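Local coordinates for protein ferulic acid esterase, AmCE1/Fae1A (Anaeromyces mucronatus, PDB 5CXX) that probably hydrolyses feruloyl esters as a ferulic acid esterase of the alpha/beta-hydrolase fold, and binds ferulic acid in its pocket, at residues L152-L163 with Y175-I185. Sequence-based numbering, arbitrary orientation. Where two conformers were deposited one is given.
Sequences LCGFSMGARTSL and YVGAFAPAPGI. With FER (3-(4-hydroxy-3-methoxyphenyl)-2-propenoic acid), chain D.
This contact holds what fits a nucleophile elbow (GxSxG), and part of the ferulic acid pocket, within a beta-alpha-beta unit of an alpha/beta-hydrolase. Strands 152-155 and 175-179 run parallel. F179 N donates to G154 O at 2.9 Å, and S156 N donates to F179 O. The chain turns sharply at S156 (phi 59°). A182 N donates to S156 O at 3.2 Å, from above the carbonyl plane. A CB on G154 would clash with G158 O. S156 OG is hydrogen-bonded to H253, consistent with a Ser-His-Asp triad completed by D222. In one of its two conformers S156 OG lies 2.8 Å from C9 of ferulic acid, and M157 N donates to the ligand's O1.

Behind the turn, helix 157-163 packs on the strand and the following loop. L163 CD1 presses tightly on A178 CB (3.5 Å).

R160 reaches out nearly straight, its CG alongside I185 CG1 (3.8 Å). Its NH1 donates to P183 O at 2.8 Å, in the guanidinium plane and on a carbonyl lone pair. M157 CE lies over the centre of one guanidinium face; G184 O is offset toward the rim of the other. NH2 forms a salt bridge with D123. A leucine in place of R160 would probably leave P183 O and D123 without these partners. R160 thus ties the helix to the loop whose A182 and P183 touch the ligand, and the two backbone bonds at S156 help hold the turn.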
loop_
_atom_site.group_PDB
_atom_site.type_symbol
_atom_site.label_atom_id
_atom_site.label_comp_id
_atom_site.label_asym_id
_atom_site.label_seq_id
_atom_site.Cartn_x
_atom_site.Cartn_y
_atom_site.Cartn_z
ATOM N N LEU A 152 0.427 5.656 0.630
ATOM C CA LEU A 152 0.925 4.362 1.110
ATOM C C LEU A 152 -0.184 3.357 0.922
ATOM O O LEU A 152 -1.299 3.551 1.481
ATOM C CB LEU A 152 1.346 4.466 2.600
ATOM C CG LEU A 152 1.855 3.134 3.206
ATOM C CD1 LEU A 152 3.175 2.724 2.502
ATOM C CD2 LEU A 152 2.113 3.381 4.703
ATOM N N CYS A 153 0.051 2.320 0.104
ATOM C CA CYS A 153 -0.980 1.322 -0.079
ATOM C C CYS A 153 -0.334 -0.070 -0.166
ATOM O O CYS A 153 0.878 -0.180 -0.185
ATOM C CB CYS A 153 -1.855 1.602 -1.338
ATOM S SG CYS A 153 -0.907 1.651 -2.922
ATOM N N GLY A 154 -1.174 -1.100 -0.113
ATOM C CA GLY A 154 -0.590 -2.438 -0.029
ATOM C C GLY A 154 -1.646 -3.514 -0.200
ATOM O O GLY A 154 -2.839 -3.235 -0.184
ATOM N N PHE A 155 -1.145 -4.743 -0.346
ATOM C CA PHE A 155 -1.994 -5.905 -0.410
ATOM C C PHE A 155 -1.756 -6.814 0.786
ATOM O O PHE A 155 -0.607 -7.081 1.119
ATOM C CB PHE A 155 -1.658 -6.674 -1.687
ATOM C CG PHE A 155 -2.338 -8.018 -1.790
ATOM C CD1 PHE A 155 -3.719 -8.118 -1.847
ATOM C CD2 PHE A 155 -1.541 -9.189 -1.941
ATOM C CE1 PHE A 155 -4.340 -9.369 -2.017
ATOM C CE2 PHE A 155 -2.178 -10.459 -2.103
ATOM C CZ PHE A 155 -3.558 -10.531 -2.132
ATOM N N SER A 156 -2.854 -7.238 1.416
ATOM C CA SER A 156 -2.864 -8.301 2.443
ATOM C C SER A 156 -1.950 -7.886 3.580
ATOM O O SER A 156 -2.275 -6.887 4.259
ATOM C CB SER A 156 -2.529 -9.653 1.857
ATOM O OG SER A 156 -3.031 -10.631 2.735
ATOM N N MET A 157 -0.868 -8.615 3.888
ATOM C CA MET A 157 -0.058 -8.117 4.978
ATOM C C MET A 157 0.437 -6.677 4.725
ATOM O O MET A 157 0.620 -5.897 5.660
ATOM C CB MET A 157 1.194 -9.052 5.192
ATOM C CG MET A 157 1.895 -8.759 6.531
ATOM S SD MET A 157 0.880 -9.387 7.931
ATOM C CE MET A 157 2.000 -9.068 9.310
ATOM N N GLY A 158 0.701 -6.348 3.461
ATOM C CA GLY A 158 1.172 -4.987 3.106
ATOM C C GLY A 158 0.042 -3.958 3.297
ATOM O O GLY A 158 0.333 -2.783 3.543
ATOM N N ALA A 159 -1.197 -4.417 3.201
ATOM C CA ALA A 159 -2.356 -3.554 3.455
ATOM C C ALA A 159 -2.572 -3.345 4.985
ATOM O O ALA A 159 -2.949 -2.245 5.411
ATOM C CB ALA A 159 -3.602 -4.204 2.836
ATOM N N ARG A 160 -2.386 -4.396 5.778
ATOM C CA ARG A 160 -2.337 -4.234 7.219
ATOM C C ARG A 160 -1.263 -3.222 7.608
ATOM O O ARG A 160 -1.501 -2.310 8.431
ATOM C CB ARG A 160 -2.096 -5.620 7.875
ATOM C CG ARG A 160 -1.281 -5.488 9.161
ATOM C CD ARG A 160 -1.258 -6.844 9.945
ATOM N NE ARG A 160 -0.114 -6.814 10.838
ATOM C CZ ARG A 160 0.032 -7.713 11.823
ATOM N NH1 ARG A 160 -0.901 -8.657 12.036
ATOM N NH2 ARG A 160 1.132 -7.670 12.584
ATOM N N THR A 161 -0.088 -3.348 6.964
ATOM C CA THR A 161 1.014 -2.489 7.338
ATOM C C THR A 161 0.718 -1.056 6.884
ATOM O O THR A 161 1.027 -0.088 7.607
ATOM C CB THR A 161 2.332 -3.026 6.685
ATOM O OG1 THR A 161 2.526 -4.360 7.226
ATOM C CG2 THR A 161 3.537 -2.123 7.055
ATOM N N SER A 162 0.107 -0.903 5.710
ATOM C CA SER A 162 -0.262 0.448 5.231
ATOM C C SER A 162 -1.257 1.128 6.163
ATOM O O SER A 162 -1.142 2.330 6.445
ATOM C CB SER A 162 -0.872 0.382 3.821
ATOM O OG SER A 162 0.095 -0.008 2.879
ATOM N N LEU A 163 -2.251 0.370 6.653
ATOM C CA LEU A 163 -3.232 0.985 7.550
ATOM C C LEU A 163 -2.591 1.361 8.894
ATOM O O LEU A 163 -2.874 2.429 9.449
ATOM C CB LEU A 163 -4.390 0.007 7.846
ATOM C CG LEU A 163 -5.390 -0.063 6.701
ATOM C CD1 LEU A 163 -6.344 -1.304 6.877
ATOM C CD2 LEU A 163 -6.256 1.235 6.638
ATOM N N TYR A 175 -2.515 9.670 2.062
ATOM C CA TYR A 175 -3.446 8.789 1.349
ATOM C C TYR A 175 -3.099 7.360 1.721
ATOM O O TYR A 175 -1.918 6.971 1.551
ATOM C CB TYR A 175 -3.331 8.953 -0.207
ATOM C CG TYR A 175 -3.541 10.369 -0.643
ATOM C CD1 TYR A 175 -2.483 11.305 -0.582
ATOM C CD2 TYR A 175 -4.805 10.804 -1.074
ATOM C CE1 TYR A 175 -2.704 12.609 -0.953
ATOM C CE2 TYR A 175 -5.002 12.101 -1.447
ATOM C CZ TYR A 175 -3.963 12.995 -1.392
ATOM O OH TYR A 175 -4.352 14.276 -1.826
ATOM N N VAL A 176 -4.063 6.579 2.206
ATOM C CA VAL A 176 -3.852 5.221 2.661
ATOM C C VAL A 176 -4.753 4.272 1.896
ATOM O O VAL A 176 -5.962 4.494 1.853
ATOM C CB VAL A 176 -4.144 5.060 4.182
ATOM C CG1 VAL A 176 -3.768 3.650 4.690
ATOM C CG2 VAL A 176 -3.500 6.219 4.949
ATOM N N GLY A 177 -4.186 3.199 1.325
ATOM C CA GLY A 177 -4.961 2.245 0.557
ATOM C C GLY A 177 -4.678 0.850 1.052
ATOM O O GLY A 177 -3.535 0.388 1.131
ATOM N N ALA A 178 -5.731 0.104 1.344
ATOM C CA ALA A 178 -5.548 -1.206 1.943
ATOM C C ALA A 178 -6.348 -2.218 1.142
ATOM O O ALA A 178 -7.600 -2.228 1.248
ATOM C CB ALA A 178 -6.015 -1.215 3.435
ATOM N N PHE A 179 -5.678 -3.067 0.354
ATOM C CA PHE A 179 -6.393 -4.034 -0.486
ATOM C C PHE A 179 -6.309 -5.383 0.184
ATOM O O PHE A 179 -5.224 -5.975 0.272
ATOM C CB PHE A 179 -5.786 -4.051 -1.923
ATOM C CG PHE A 179 -5.452 -2.653 -2.452
ATOM C CD1 PHE A 179 -6.274 -1.559 -2.170
ATOM C CD2 PHE A 179 -4.246 -2.447 -3.180
ATOM C CE1 PHE A 179 -5.935 -0.288 -2.571
ATOM C CE2 PHE A 179 -3.918 -1.160 -3.627
ATOM C CZ PHE A 179 -4.752 -0.061 -3.319
ATOM N N ALA A 180 -7.448 -5.809 0.736
ATOM C CA ALA A 180 -7.581 -7.086 1.469
ATOM C C ALA A 180 -6.612 -7.173 2.642
ATOM O O ALA A 180 -5.855 -8.153 2.745
ATOM C CB ALA A 180 -7.410 -8.305 0.530
ATOM N N PRO A 181 -6.661 -6.219 3.572
ATOM C CA PRO A 181 -5.717 -6.248 4.703
ATOM C C PRO A 181 -5.858 -7.471 5.637
ATOM O O PRO A 181 -6.933 -7.992 5.919
ATOM C CB PRO A 181 -6.061 -4.941 5.474
ATOM C CG PRO A 181 -7.550 -4.676 5.166
ATOM C CD PRO A 181 -7.563 -5.036 3.639
ATOM N N ALA A 182 -4.685 -7.931 6.079
ATOM C CA ALA A 182 -4.550 -9.100 6.936
ATOM C C ALA A 182 -5.051 -8.845 8.367
ATOM O O ALA A 182 -5.041 -7.681 8.827
ATOM C CB ALA A 182 -3.024 -9.506 6.937
ATOM N N PRO A 183 -5.366 -9.916 9.095
ATOM C CA PRO A 183 -5.718 -9.775 10.520
ATOM C C PRO A 183 -4.571 -9.256 11.350
ATOM O O PRO A 183 -3.388 -9.390 10.981
ATOM C CB PRO A 183 -6.054 -11.197 10.971
ATOM C CG PRO A 183 -5.343 -12.125 9.928
ATOM C CD PRO A 183 -5.392 -11.333 8.642
ATOM N N GLY A 184 -4.928 -8.688 12.507
ATOM C CA GLY A 184 -3.977 -8.394 13.565
ATOM C C GLY A 184 -3.573 -6.942 13.741
ATOM O O GLY A 184 -2.712 -6.649 14.622
ATOM N N ILE A 185 -4.160 -6.024 12.969
ATOM C CA ILE A 185 -3.910 -4.611 13.329
ATOM C C ILE A 185 -4.410 -4.439 14.774
ATOM O O ILE A 185 -3.753 -3.823 15.619
ATOM C CB ILE A 185 -4.651 -3.621 12.437
ATOM C CG1 ILE A 185 -4.077 -3.750 11.019
ATOM C CG2 ILE A 185 -4.473 -2.158 12.970
ATOM C CD1 ILE A 185 -4.904 -2.917 10.033
HETATM C C4 FER D . -2.835 -14.315 9.026
HETATM C C5 FER D . -3.335 -14.766 7.770
HETATM C C6 FER D . -2.878 -14.195 6.619
HETATM C C3 FER D . -1.943 -13.227 9.045
HETATM C C2 FER D . -1.453 -12.658 7.900
HETATM C C1 FER D . -1.930 -13.120 6.687
HETATM C C10 FER D . -0.848 -11.637 10.295
HETATM C C7 FER D . -1.378 -12.511 5.443
HETATM C C8 FER D . -1.477 -13.054 4.218
HETATM C C9 FER D . -0.858 -12.305 3.039
HETATM O O1 FER D . -0.233 -11.206 3.175
HETATM O O2 FER D . -0.949 -12.826 1.897
HETATM O O4 FER D . -3.218 -14.808 10.237
HETATM O O3 FER D . -1.569 -12.864 10.305
#